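Local coordinates for protein subdomain of Desmoplakin Carboxy-Terminal domain (DPCT) (Homo sapiens, PDB 1LM5) that probably helps anchor intermediate filaments at desmosomes, as a plakin-repeat region of the intermediate filament-binding tail of desmoplakin, at residues K164-P169 with K178-R183; R183-D188 with L194-S199; I11-D16 with L20-I25; A114-L119 with A153-D158; I52-P55 with K60-L63. All blocks are in the same frame, centred on the assembly; numbering follows the deposited sequence.

Interaction 1: residues K164-P169 with K178-R183; sequences KILTCP and KDAINR
The carboxylate of Asp179 is approached by Lys164 from the syn side of OD1, the side on which the other oxygen lies, and the ammonium at NZ sits 2.6 Å from OD1. OD2 is 3.7 Å from NZ, so the salt bridge runs through one oxygen rather than both. This grip ties a β hairpin to the helix that follows it: strand 166-167 pairs with strand 174-175, and helix 177-183 comes straight after. A classic β bulge, with Ile165 and Leu166 both facing Ile175, lies just beyond the lysine. The lysine chain bends at chi2 (-59°) and then runs straight, meeting the aspartate at about a right angle.

OD1 has a second donor, the backbone N of Ser176 just before the helix, which is consistent with the side-chain-to-backbone half of a capping box. Two bonds therefore hold one oxygen, and the negative charge near the helix N-terminus would probably suit the helix dipole.

Beyond this solvent-facing pair the contact turns apolar. Leu166 points at the helix and sets its CD1 methyl 3.8 Å from the CB of Ala180. Ile175 touches both residues, and Leu195 of strand 193-197 packs on Ala180, so this methyl pair belongs to the interior between hairpin, helix and the larger sheet. At the last turn the sulfur SG of Cys168 comes against the aliphatic stem of Arg183 rather than its guanidinium, 4.4 Å from CD.

Interaction 2: residues R183-D188 with L194-S199; sequences RSMVED and LLEAAS
Met185 and Leu194 exchange two backbone hydrogen bonds, each 2.8 Å long. Met185 N gives to Leu194 O at 163°, and Leu194 N gives to Met185 O almost dead straight at 178°. Two residues further out a water bridges the strands: it donates to Arg183 O at 2.6 Å and accepts from Glu196 N at 2.7 Å.

This is the hairpin of strands 185-186 and 193-197, antiparallel, with 185-186 at the margin of a four-stranded mixed sheet; strand 11-16 flanks 193-197 on its other side. Just before the paired residues, Ser184 turns its hydroxyl back to Ile181 O and Arg193, while its CB rests 3.2 Å from Leu194 O.

Met185 and Leu194 share one sheet face, CG of the methionine lying 4.1 Å from CB of the leucine. With its chi1 of 48°, Met185 places CG between backbone N and carbonyl carbon, and the chain then carries SD along the hairpin to Glu196. The two side chains meet at about a right angle, SD being 3.4 Å from OE1 of Glu196. Toward the turn, the CD1 methyl of Leu194 nestles against the carboxylate end of Glu187, 4.1 Å from OE2, while Glu187 OE1 is engaged by Thr190 OG1 and by Lys22.

Interaction 3: residues I11-D16 with L20-I25; sequences IAAIFD and LEKISI
Ile14 and Asp16 pair with Ile23 and Glu21 in a β hairpin through four antiparallel backbone hydrogen bonds, the two strands running at 145° to each other. Phe15 and Lys22 form the non-hydrogen-bonded pair between these rungs. At the turn, Leu20 and Glu21 both face Asp16 in a G1 β bulge, and Leu20 takes the left-handed conformation usual at the first position of this bulge.

Phe15 lies along the bulge. Its chi1 of -174° swings the ring across to the partner strand, where the backbone N of Glu21 sits over one face and CZ comes within 3.4 Å of Leu20 C. The CD2 methyl of Leu20 reaches CE2 of the same ring at 4.1 Å. Within this hairpin the ring packs largely on peptide backbone; Met185 touches it too.

On the other face, Ile23 projects CG1 toward CB of Ile14, 3.7 Å away, and its CD1 goes on to touch CB of Asp16 at 4.0 Å. Ile14 in turn lays CG1 against CG1 of Ile25, 4.0 Å apart. The carboxylates of Asp16 and Glu21 come near each other, OD1 to OE2 being 4.6 Å, but Arg31 bridges both and would offset the like charges.

Where the strands part, a water donates to Ala12 O and accepts from Ile25 N. Ser24 caps helix 25-30 through Glu27 N, Ile25 packs on Leu42 and Leu43 of helix 36-47, and strand 11-16 bonds along its other side to strand 193-197, leaving 21-23 as an outermost strand of the sheet.

Interaction 4: residues A114-L119 with A153-D158; sequences AGQRFL and AQRLQD
Leu119 and Leu156 adopt matching side-chain shapes, each with CG opposite the carbonyl carbon (chi1 -63° and -75°) and the chain extended beyond. In Leu156 this carries CD2 out from its own helix and across to the other. The methyl lands on the base of Leu119 rather than on its branches: CD2 is 4.0 Å from CB and equally 4.0 Å from the carbonyl carbon C of Leu119. Here the helices come nearest, with the two leucine CA atoms 7.7 Å apart.

The contact joins helix 112-124 to the last turn of helix 150-157. The second of these lies largely within a plectin repeat sequence, and helices packed beside short hairpins are the staple of plakin-repeat domains. Leu156 also touches Glu120 and Tyr123 on the longer helix, so its side chain rests among Leu119, Glu120 and Tyr123 of that helix, and its backbone O accepts from Tyr162 OH.

At the exposed margin Gln116 and Arg155 approach each other loosely. The amide nitrogen NE2 of Gln116 stands oblique to the guanidinium, 4.5 Å from NH1, and two donors of this kind gain nothing by coming closer. Arg155 also touches Tyr112 of helix 112-124.

Away from the interface, Phe118 buries itself against Pro82, Ala83 and Ala86 of helix 74-88, so helix 112-124 is gripped from more than one direction. Between the two segments the close contact is dispersion through one leucine methyl, with no polar bond to give it direction.

Interaction 5: residues I52-P55 with K60-L63; sequences IIHP and KLSL
Ile52 meets Leu63 with its longer branch, CG1 foremost, and the two side chains slant past each other. The CD2 methyl of Leu63 is what touches, 3.7 Å from CG1 and 3.9 Å from CD1 of Ile52. In the isoleucine, chi1 (-61°) sets CG1 beside the backbone N and facing Leu63, while the bend at chi2 (-58°) turns CD1 alongside the methyl. Leu61 shares the sheet face of Ile52 but stands farther off, CB to CB being 4.5 Å; it leans toward His54, whose CB lies 4.2 Å from its CD1. The histidine ring receives that methyl obliquely, while its ND1 is occupied by Thr56 N.

Beneath the side chains, Ile52 and Leu61 trade two backbone hydrogen bonds. Ile52 N donates to Leu61 O at 2.8 Å, and Leu61 N returns to Ile52 O at 2.7 Å. Leu80 of helix 74-88 packs on both Ile52 and Leu63, and Ala66 of helix 63-68 on Ile52 and Leu61, so the apolar face is enclosed. Lys60, on the other face, makes a weak bond to Ser160 of the second subunit.

Ser62 then caps the next helix through Asp65 N: a short β hairpin running straight into a helix, the arrangement characteristic of plakin repeats.

Interactions 2 and 3 are one sheet seen from two hairpins: their centres lie 7 Å apart, Leu195 O meets Phe15 N at 2.9 Å where the middle strands adjoin, and Glu187 OE1 bridges to Lys22 NZ at 2.6 Å. Interaction 1 leads into interaction 2 through the shared Arg183, and Pro169 O probably bonds to Ala198 N at 3.1 Å. Ile11 of interaction 3 also packs its CD1 on Ala180 of interaction 1. Lys22 NZ, 2.8 Å from Pro55 O, links interaction 3 to interaction 5. Interaction 4 stands apart, its centre about 26 Å from that of interaction 3, but Arg117 CD touches Ile165 CD1 of interaction 1 at 3.5 Å.

Interaction 1: residues K164-P169 with K178-R183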
# COMPACT_ATOMS: atom_id res chain seq x y z
N LYS B 164 -17.48 -19.81 -3.95
CA LYS B 164 -16.65 -20.31 -5.04
C LYS B 164 -17.03 -19.54 -6.30
O LYS B 164 -17.75 -20.04 -7.16
CB LYS B 164 -16.90 -21.81 -5.24
CG LYS B 164 -16.74 -22.64 -3.97
CD LYS B 164 -15.33 -22.52 -3.39
CE LYS B 164 -15.12 -23.46 -2.20
NZ LYS B 164 -13.76 -23.31 -1.60
N ILE B 165 -16.55 -18.30 -6.38
CA ILE B 165 -16.88 -17.42 -7.49
C ILE B 165 -16.04 -17.60 -8.74
O ILE B 165 -16.27 -16.93 -9.74
CB ILE B 165 -16.77 -15.95 -7.05
CG1 ILE B 165 -15.31 -15.64 -6.68
CG2 ILE B 165 -17.68 -15.69 -5.86
CD1 ILE B 165 -15.08 -14.19 -6.29
N LEU B 166 -15.07 -18.50 -8.69
CA LEU B 166 -14.21 -18.71 -9.84
C LEU B 166 -14.27 -20.12 -10.37
O LEU B 166 -14.53 -21.07 -9.64
CB LEU B 166 -12.75 -18.42 -9.48
CG LEU B 166 -12.43 -17.15 -8.68
CD1 LEU B 166 -10.92 -17.05 -8.49
CD2 LEU B 166 -12.96 -15.93 -9.41
N THR B 167 -14.03 -20.26 -11.67
CA THR B 167 -13.96 -21.57 -12.27
C THR B 167 -12.46 -21.72 -12.40
O THR B 167 -11.83 -20.97 -13.14
CB THR B 167 -14.59 -21.61 -13.65
OG1 THR B 167 -16.00 -21.42 -13.54
CG2 THR B 167 -14.31 -22.95 -14.31
N CYS B 168 -11.89 -22.66 -11.65
CA CYS B 168 -10.46 -22.91 -11.70
C CYS B 168 -10.13 -23.19 -13.15
O CYS B 168 -10.65 -24.14 -13.74
CB CYS B 168 -10.12 -24.13 -10.83
SG CYS B 168 -8.36 -24.47 -10.69
N PRO B 169 -9.27 -22.37 -13.76
CA PRO B 169 -8.86 -22.51 -15.16
C PRO B 169 -8.27 -23.85 -15.54
O PRO B 169 -8.29 -24.23 -16.71
CB PRO B 169 -7.86 -21.38 -15.34
CG PRO B 169 -8.35 -20.35 -14.41
CD PRO B 169 -8.67 -21.16 -13.17
N LYS B 178 -9.43 -17.37 -2.53
CA LYS B 178 -8.51 -17.91 -1.54
C LYS B 178 -7.95 -19.21 -2.12
O LYS B 178 -6.74 -19.46 -2.08
CB LYS B 178 -9.27 -18.18 -0.24
CG LYS B 178 -8.59 -19.13 0.72
CD LYS B 178 -7.43 -18.50 1.46
CE LYS B 178 -7.06 -19.36 2.66
NZ LYS B 178 -5.89 -18.82 3.40
N ASP B 179 -8.83 -20.03 -2.68
CA ASP B 179 -8.41 -21.29 -3.29
C ASP B 179 -7.47 -21.01 -4.45
O ASP B 179 -6.48 -21.70 -4.63
CB ASP B 179 -9.60 -22.05 -3.86
CG ASP B 179 -10.55 -22.55 -2.80
OD1 ASP B 179 -11.76 -22.62 -3.08
OD2 ASP B 179 -10.07 -22.89 -1.70
N ALA B 180 -7.82 -20.01 -5.25
CA ALA B 180 -7.03 -19.64 -6.40
C ALA B 180 -5.61 -19.30 -5.97
O ALA B 180 -4.65 -19.75 -6.59
CB ALA B 180 -7.66 -18.46 -7.12
N ILE B 181 -5.47 -18.52 -4.90
CA ILE B 181 -4.14 -18.15 -4.43
C ILE B 181 -3.39 -19.39 -3.96
O ILE B 181 -2.19 -19.52 -4.19
CB ILE B 181 -4.23 -17.14 -3.29
CG1 ILE B 181 -4.80 -15.83 -3.82
CG2 ILE B 181 -2.86 -16.90 -2.69
CD1 ILE B 181 -5.10 -14.81 -2.73
N ASN B 182 -4.10 -20.31 -3.32
CA ASN B 182 -3.45 -21.52 -2.84
C ASN B 182 -3.07 -22.47 -3.96
O ASN B 182 -2.16 -23.28 -3.81
CB ASN B 182 -4.35 -22.22 -1.82
CG ASN B 182 -4.26 -21.58 -0.45
OD1 ASN B 182 -3.18 -21.49 0.13
ND2 ASN B 182 -5.40 -21.10 0.05
N ARG B 183 -3.77 -22.37 -5.09
CA ARG B 183 -3.50 -23.22 -6.25
C ARG B 183 -2.62 -22.52 -7.27
O ARG B 183 -2.31 -23.07 -8.32
CB ARG B 183 -4.82 -23.63 -6.90
CG ARG B 183 -5.61 -24.61 -6.06
CD ARG B 183 -7.07 -24.69 -6.45
NE ARG B 183 -7.76 -25.61 -5.56
CZ ARG B 183 -7.55 -26.93 -5.55
NH1 ARG B 183 -6.67 -27.47 -6.38
NH2 ARG B 183 -8.20 -27.69 -4.67

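Interaction 2: residues R183-D188 with L194-S199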
# COMPACT_ATOMS: atom_id res chain seq x y z
N ARG B 183 -3.77 -22.37 -5.09
CA ARG B 183 -3.50 -23.22 -6.25
C ARG B 183 -2.62 -22.52 -7.27
O ARG B 183 -2.31 -23.07 -8.32
CB ARG B 183 -4.82 -23.63 -6.90
CG ARG B 183 -5.61 -24.61 -6.06
CD ARG B 183 -7.07 -24.69 -6.45
NE ARG B 183 -7.76 -25.61 -5.56
CZ ARG B 183 -7.55 -26.93 -5.55
NH1 ARG B 183 -6.67 -27.47 -6.38
NH2 ARG B 183 -8.20 -27.69 -4.67
N SER B 184 -2.23 -21.29 -6.95
CA SER B 184 -1.40 -20.50 -7.85
C SER B 184 0.07 -20.82 -7.63
O SER B 184 0.46 -21.37 -6.60
CB SER B 184 -1.62 -19.01 -7.61
OG SER B 184 -1.19 -18.65 -6.31
N MET B 185 0.88 -20.48 -8.62
CA MET B 185 2.32 -20.71 -8.53
C MET B 185 2.98 -19.36 -8.69
O MET B 185 2.48 -18.49 -9.40
CB MET B 185 2.75 -21.65 -9.65
CG MET B 185 2.21 -21.26 -11.01
SD MET B 185 2.55 -22.48 -12.29
CE MET B 185 3.74 -21.58 -13.33
N VAL B 186 4.10 -19.16 -8.00
CA VAL B 186 4.81 -17.90 -8.11
C VAL B 186 5.84 -18.06 -9.22
O VAL B 186 6.64 -18.99 -9.20
CB VAL B 186 5.50 -17.54 -6.80
CG1 VAL B 186 6.30 -16.25 -6.95
CG2 VAL B 186 4.46 -17.38 -5.71
N GLU B 187 5.78 -17.17 -10.20
CA GLU B 187 6.72 -17.23 -11.31
C GLU B 187 8.10 -16.90 -10.74
O GLU B 187 8.28 -15.90 -10.07
CB GLU B 187 6.30 -16.22 -12.38
CG GLU B 187 7.08 -16.33 -13.67
CD GLU B 187 6.52 -15.41 -14.73
OE1 GLU B 187 6.24 -14.25 -14.39
OE2 GLU B 187 6.37 -15.86 -15.89
N ASP B 188 9.06 -17.76 -11.03
CA ASP B 188 10.42 -17.62 -10.51
C ASP B 188 11.07 -16.23 -10.45
O ASP B 188 11.32 -15.70 -9.37
CB ASP B 188 11.35 -18.59 -11.25
CG ASP B 188 11.51 -18.26 -12.72
OD1 ASP B 188 10.49 -17.95 -13.38
OD2 ASP B 188 12.66 -18.32 -13.23
N LEU B 194 0.75 -16.75 -10.74
CA LEU B 194 0.04 -17.26 -11.90
C LEU B 194 -0.89 -18.40 -11.54
O LEU B 194 -0.62 -19.16 -10.61
CB LEU B 194 1.03 -17.80 -12.94
CG LEU B 194 2.25 -16.96 -13.31
CD1 LEU B 194 2.96 -17.61 -14.51
CD2 LEU B 194 1.83 -15.54 -13.64
N LEU B 195 -1.98 -18.50 -12.29
CA LEU B 195 -2.95 -19.56 -12.11
C LEU B 195 -2.85 -20.39 -13.38
O LEU B 195 -2.94 -19.85 -14.48
CB LEU B 195 -4.35 -18.99 -12.02
CG LEU B 195 -5.19 -19.25 -10.77
CD1 LEU B 195 -6.64 -18.89 -11.08
CD2 LEU B 195 -5.04 -20.70 -10.34
N GLU B 196 -2.67 -21.70 -13.24
CA GLU B 196 -2.59 -22.55 -14.41
C GLU B 196 -3.96 -22.68 -15.08
O GLU B 196 -4.99 -22.65 -14.42
CB GLU B 196 -2.08 -23.94 -14.04
CG GLU B 196 -0.63 -23.94 -13.62
CD GLU B 196 -0.12 -25.33 -13.31
OE1 GLU B 196 1.07 -25.45 -12.93
OE2 GLU B 196 -0.89 -26.31 -13.44
N ALA B 197 -3.95 -22.82 -16.41
CA ALA B 197 -5.17 -22.96 -17.17
C ALA B 197 -4.92 -23.96 -18.29
O ALA B 197 -3.84 -23.98 -18.89
CB ALA B 197 -5.59 -21.63 -17.76
N ALA B 198 -5.92 -24.78 -18.57
CA ALA B 198 -5.82 -25.79 -19.61
C ALA B 198 -7.14 -25.81 -20.36
O ALA B 198 -8.16 -25.34 -19.84
CB ALA B 198 -5.55 -27.16 -18.99
N SER B 199 -7.12 -26.32 -21.59
CA SER B 199 -8.32 -26.42 -22.43
C SER B 199 -8.97 -27.78 -22.23
O SER B 199 -8.29 -28.75 -21.90
CB SER B 199 -7.96 -26.27 -23.91
OG SER B 199 -7.64 -24.94 -24.24
O HOH W 1 -1.92 -22.63 -10.86

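Interaction 3: residues I11-D16 with L20-I25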
# COMPACT_ATOMS: atom_id res chain seq x y z
N ILE B 11 -3.47 -12.73 -7.83
CA ILE B 11 -3.09 -13.54 -8.97
C ILE B 11 -2.88 -12.52 -10.08
O ILE B 11 -3.75 -11.70 -10.35
CB ILE B 11 -4.21 -14.50 -9.32
CG1 ILE B 11 -4.33 -15.52 -8.18
CG2 ILE B 11 -3.95 -15.17 -10.66
CD1 ILE B 11 -5.56 -16.37 -8.25
N ALA B 12 -1.72 -12.57 -10.71
CA ALA B 12 -1.38 -11.61 -11.74
C ALA B 12 -1.70 -12.03 -13.15
O ALA B 12 -2.11 -11.21 -13.97
CB ALA B 12 0.10 -11.28 -11.65
N ALA B 13 -1.51 -13.31 -13.43
CA ALA B 13 -1.72 -13.79 -14.77
C ALA B 13 -1.97 -15.28 -14.82
O ALA B 13 -2.11 -15.95 -13.79
CB ALA B 13 -0.53 -13.43 -15.63
N ILE B 14 -1.96 -15.80 -16.03
CA ILE B 14 -2.25 -17.19 -16.29
C ILE B 14 -1.07 -17.95 -16.83
O ILE B 14 -0.26 -17.41 -17.58
CB ILE B 14 -3.37 -17.25 -17.33
CG1 ILE B 14 -4.60 -16.53 -16.78
CG2 ILE B 14 -3.66 -18.69 -17.71
CD1 ILE B 14 -5.21 -17.22 -15.59
N PHE B 15 -0.95 -19.21 -16.44
CA PHE B 15 0.11 -20.01 -17.00
C PHE B 15 -0.62 -21.02 -17.87
O PHE B 15 -1.34 -21.89 -17.38
CB PHE B 15 0.93 -20.73 -15.95
CG PHE B 15 2.12 -21.44 -16.53
CD1 PHE B 15 3.24 -20.72 -16.92
CD2 PHE B 15 2.07 -22.82 -16.78
CE1 PHE B 15 4.31 -21.35 -17.57
CE2 PHE B 15 3.14 -23.47 -17.42
CZ PHE B 15 4.25 -22.74 -17.82
N ASP B 16 -0.49 -20.85 -19.18
CA ASP B 16 -1.12 -21.74 -20.13
C ASP B 16 -0.29 -23.02 -20.15
O ASP B 16 0.78 -23.08 -20.75
CB ASP B 16 -1.15 -21.07 -21.51
CG ASP B 16 -1.79 -21.93 -22.57
OD1 ASP B 16 -2.15 -21.36 -23.62
OD2 ASP B 16 -1.92 -23.15 -22.38
N LEU B 20 2.82 -24.04 -22.12
CA LEU B 20 3.88 -23.76 -21.15
C LEU B 20 4.34 -22.31 -21.21
O LEU B 20 5.53 -22.03 -21.37
CB LEU B 20 5.07 -24.68 -21.41
CG LEU B 20 4.78 -26.17 -21.26
CD1 LEU B 20 6.01 -26.99 -21.68
CD2 LEU B 20 4.38 -26.48 -19.84
N GLU B 21 3.40 -21.39 -21.05
CA GLU B 21 3.76 -19.99 -21.10
C GLU B 21 2.79 -19.13 -20.32
O GLU B 21 1.61 -19.45 -20.18
CB GLU B 21 3.77 -19.50 -22.55
CG GLU B 21 2.41 -19.48 -23.20
CD GLU B 21 2.44 -18.96 -24.62
OE1 GLU B 21 3.33 -18.14 -24.94
OE2 GLU B 21 1.57 -19.36 -25.42
N LYS B 22 3.31 -18.03 -19.80
CA LYS B 22 2.52 -17.11 -19.04
C LYS B 22 1.78 -16.21 -20.03
O LYS B 22 2.37 -15.71 -20.99
CB LYS B 22 3.41 -16.25 -18.15
CG LYS B 22 2.68 -15.09 -17.50
CD LYS B 22 3.57 -14.30 -16.56
CE LYS B 22 4.75 -13.68 -17.26
NZ LYS B 22 5.48 -12.78 -16.34
N ILE B 23 0.48 -16.03 -19.81
CA ILE B 23 -0.31 -15.16 -20.65
C ILE B 23 -1.18 -14.32 -19.72
O ILE B 23 -1.35 -14.66 -18.54
CB ILE B 23 -1.22 -15.94 -21.61
CG1 ILE B 23 -2.18 -16.84 -20.82
CG2 ILE B 23 -0.37 -16.76 -22.57
CD1 ILE B 23 -3.15 -17.62 -21.68
N SER B 24 -1.73 -13.24 -20.23
CA SER B 24 -2.58 -12.39 -19.41
C SER B 24 -3.89 -13.12 -19.20
O SER B 24 -4.22 -14.09 -19.89
CB SER B 24 -2.87 -11.08 -20.12
OG SER B 24 -3.70 -11.33 -21.25
N ILE B 25 -4.65 -12.64 -18.23
CA ILE B 25 -5.94 -13.22 -17.95
C ILE B 25 -6.79 -13.06 -19.21
O ILE B 25 -7.49 -13.97 -19.64
CB ILE B 25 -6.57 -12.50 -16.76
CG1 ILE B 25 -5.82 -12.90 -15.49
CG2 ILE B 25 -8.05 -12.85 -16.64
CD1 ILE B 25 -6.04 -11.96 -14.33
O HOH W 2 -3.05 -11.03 -16.48

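Interaction 4: residues A114-L119 with A153-D158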
# COMPACT_ATOMS: atom_id res chain seq x y z
N ALA B 114 -20.95 -8.25 -5.85
CA ALA B 114 -19.77 -7.56 -6.36
C ALA B 114 -18.97 -6.99 -5.20
O ALA B 114 -17.75 -7.17 -5.12
CB ALA B 114 -20.20 -6.43 -7.29
N GLY B 115 -19.67 -6.30 -4.29
CA GLY B 115 -19.01 -5.71 -3.14
C GLY B 115 -18.27 -6.76 -2.34
O GLY B 115 -17.12 -6.55 -1.95
N GLN B 116 -18.92 -7.89 -2.11
CA GLN B 116 -18.32 -8.97 -1.34
C GLN B 116 -17.08 -9.54 -2.02
O GLN B 116 -16.10 -9.85 -1.36
CB GLN B 116 -19.32 -10.09 -1.11
CG GLN B 116 -20.05 -9.96 0.20
CD GLN B 116 -19.09 -9.88 1.38
OE1 GLN B 116 -18.37 -10.84 1.68
NE2 GLN B 116 -19.08 -8.75 2.05
N ARG B 117 -17.15 -9.67 -3.34
CA ARG B 117 -16.01 -10.19 -4.09
C ARG B 117 -14.85 -9.25 -3.85
O ARG B 117 -13.74 -9.67 -3.54
CB ARG B 117 -16.29 -10.19 -5.59
CG ARG B 117 -17.20 -11.26 -6.10
CD ARG B 117 -16.88 -11.53 -7.57
NE ARG B 117 -17.07 -10.37 -8.43
CZ ARG B 117 -18.26 -9.92 -8.83
NH1 ARG B 117 -19.37 -10.53 -8.44
NH2 ARG B 117 -18.34 -8.85 -9.61
N PHE B 118 -15.11 -7.96 -4.02
CA PHE B 118 -14.08 -6.95 -3.89
C PHE B 118 -13.45 -6.94 -2.51
O PHE B 118 -12.23 -6.91 -2.36
CB PHE B 118 -14.67 -5.59 -4.25
CG PHE B 118 -15.29 -5.54 -5.63
CD1 PHE B 118 -16.19 -4.52 -5.95
CD2 PHE B 118 -14.97 -6.48 -6.60
CE1 PHE B 118 -16.75 -4.45 -7.22
CE2 PHE B 118 -15.53 -6.42 -7.88
CZ PHE B 118 -16.43 -5.38 -8.18
N LEU B 119 -14.29 -6.95 -1.48
CA LEU B 119 -13.78 -6.97 -0.12
C LEU B 119 -12.89 -8.18 0.11
O LEU B 119 -11.83 -8.09 0.73
CB LEU B 119 -14.94 -6.99 0.88
CG LEU B 119 -15.82 -5.75 0.83
CD1 LEU B 119 -17.03 -5.95 1.74
CD2 LEU B 119 -15.02 -4.55 1.26
N ALA B 153 -16.50 -8.58 9.46
CA ALA B 153 -15.09 -8.87 9.64
C ALA B 153 -14.92 -10.37 9.85
O ALA B 153 -14.00 -10.99 9.32
CB ALA B 153 -14.54 -8.11 10.84
N GLN B 154 -15.81 -10.95 10.63
CA GLN B 154 -15.76 -12.38 10.89
C GLN B 154 -15.90 -13.13 9.56
O GLN B 154 -15.17 -14.08 9.31
CB GLN B 154 -16.88 -12.78 11.83
CG GLN B 154 -16.69 -14.12 12.49
CD GLN B 154 -15.44 -14.15 13.35
OE1 GLN B 154 -15.05 -13.13 13.94
NE2 GLN B 154 -14.80 -15.31 13.43
N ARG B 155 -16.83 -12.69 8.72
CA ARG B 155 -17.06 -13.31 7.42
C ARG B 155 -15.79 -13.28 6.55
O ARG B 155 -15.43 -14.28 5.93
CB ARG B 155 -18.19 -12.60 6.67
CG ARG B 155 -19.50 -13.36 6.64
CD ARG B 155 -20.62 -12.46 6.15
NE ARG B 155 -21.06 -11.55 7.21
CZ ARG B 155 -21.34 -10.26 7.03
NH1 ARG B 155 -21.23 -9.70 5.83
NH2 ARG B 155 -21.71 -9.53 8.07
N LEU B 156 -15.14 -12.13 6.51
CA LEU B 156 -13.92 -11.98 5.73
C LEU B 156 -12.83 -12.90 6.26
O LEU B 156 -12.09 -13.51 5.50
CB LEU B 156 -13.42 -10.53 5.80
CG LEU B 156 -14.22 -9.54 4.95
CD1 LEU B 156 -13.70 -8.14 5.23
CD2 LEU B 156 -14.08 -9.90 3.48
N GLN B 157 -12.74 -12.99 7.58
CA GLN B 157 -11.73 -13.83 8.21
C GLN B 157 -11.89 -15.31 7.86
O GLN B 157 -10.90 -16.02 7.69
CB GLN B 157 -11.80 -13.66 9.73
CG GLN B 157 -10.96 -14.64 10.51
CD GLN B 157 -11.46 -14.79 11.93
OE1 GLN B 157 -11.52 -13.82 12.68
NE2 GLN B 157 -11.85 -16.01 12.30
N ASP B 158 -13.13 -15.77 7.77
CA ASP B 158 -13.40 -17.17 7.44
C ASP B 158 -13.18 -17.40 5.95
O ASP B 158 -14.11 -17.77 5.22
CB ASP B 158 -14.83 -17.54 7.82
CG ASP B 158 -15.12 -19.01 7.60
OD1 ASP B 158 -16.31 -19.40 7.68
OD2 ASP B 158 -14.17 -19.78 7.36

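Interaction 5: residues I52-P55 with K60-L63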
# COMPACT_ATOMS: atom_id res chain seq x y z
N ILE B 52 -4.99 -3.12 -12.65
CA ILE B 52 -4.88 -4.31 -13.48
C ILE B 52 -3.38 -4.58 -13.50
O ILE B 52 -2.57 -3.67 -13.70
CB ILE B 52 -5.40 -4.03 -14.89
CG1 ILE B 52 -6.89 -3.64 -14.81
CG2 ILE B 52 -5.22 -5.25 -15.76
CD1 ILE B 52 -7.76 -4.73 -14.15
N ILE B 53 -2.99 -5.83 -13.27
CA ILE B 53 -1.58 -6.14 -13.23
C ILE B 53 -1.04 -6.48 -14.61
O ILE B 53 -1.54 -7.37 -15.28
CB ILE B 53 -1.30 -7.32 -12.27
CG1 ILE B 53 -1.80 -6.94 -10.87
CG2 ILE B 53 0.21 -7.65 -12.25
CD1 ILE B 53 -1.74 -8.08 -9.86
N HIS B 54 -0.00 -5.75 -15.03
CA HIS B 54 0.57 -6.05 -16.33
C HIS B 54 1.22 -7.41 -16.17
O HIS B 54 2.07 -7.60 -15.32
CB HIS B 54 1.59 -5.01 -16.74
CG HIS B 54 2.06 -5.18 -18.15
ND1 HIS B 54 2.78 -6.28 -18.55
CD2 HIS B 54 1.82 -4.45 -19.27
CE1 HIS B 54 2.97 -6.22 -19.86
NE2 HIS B 54 2.40 -5.12 -20.32
N PRO B 55 0.83 -8.38 -17.01
CA PRO B 55 1.39 -9.73 -16.91
C PRO B 55 2.89 -9.91 -16.97
O PRO B 55 3.41 -10.88 -16.43
CB PRO B 55 0.66 -10.48 -18.02
CG PRO B 55 0.42 -9.43 -19.03
CD PRO B 55 0.01 -8.23 -18.22
N LYS B 60 0.87 -1.96 -11.83
CA LYS B 60 -0.57 -1.82 -11.67
C LYS B 60 -1.04 -0.74 -12.63
O LYS B 60 -0.45 0.34 -12.71
CB LYS B 60 -0.89 -1.49 -10.22
CG LYS B 60 -0.53 -2.65 -9.28
CD LYS B 60 -0.33 -2.22 -7.84
CE LYS B 60 -1.62 -1.79 -7.18
NZ LYS B 60 -1.40 -1.40 -5.75
N LEU B 61 -2.09 -1.03 -13.38
CA LEU B 61 -2.59 -0.10 -14.37
C LEU B 61 -4.03 0.31 -14.14
O LEU B 61 -4.82 -0.46 -13.61
CB LEU B 61 -2.51 -0.74 -15.76
CG LEU B 61 -1.23 -1.42 -16.21
CD1 LEU B 61 -1.52 -2.22 -17.49
CD2 LEU B 61 -0.15 -0.37 -16.45
N SER B 62 -4.35 1.52 -14.56
CA SER B 62 -5.72 2.00 -14.48
C SER B 62 -6.42 1.17 -15.55
O SER B 62 -5.75 0.58 -16.41
CB SER B 62 -5.79 3.47 -14.88
OG SER B 62 -5.22 3.65 -16.16
N LEU B 63 -7.74 1.10 -15.52
CA LEU B 63 -8.41 0.33 -16.55
C LEU B 63 -8.09 0.90 -17.93
O LEU B 63 -7.91 0.15 -18.89
CB LEU B 63 -9.93 0.34 -16.35
CG LEU B 63 -10.46 -0.37 -15.11
CD1 LEU B 63 -11.97 -0.15 -15.00
CD2 LEU B 63 -10.16 -1.86 -15.21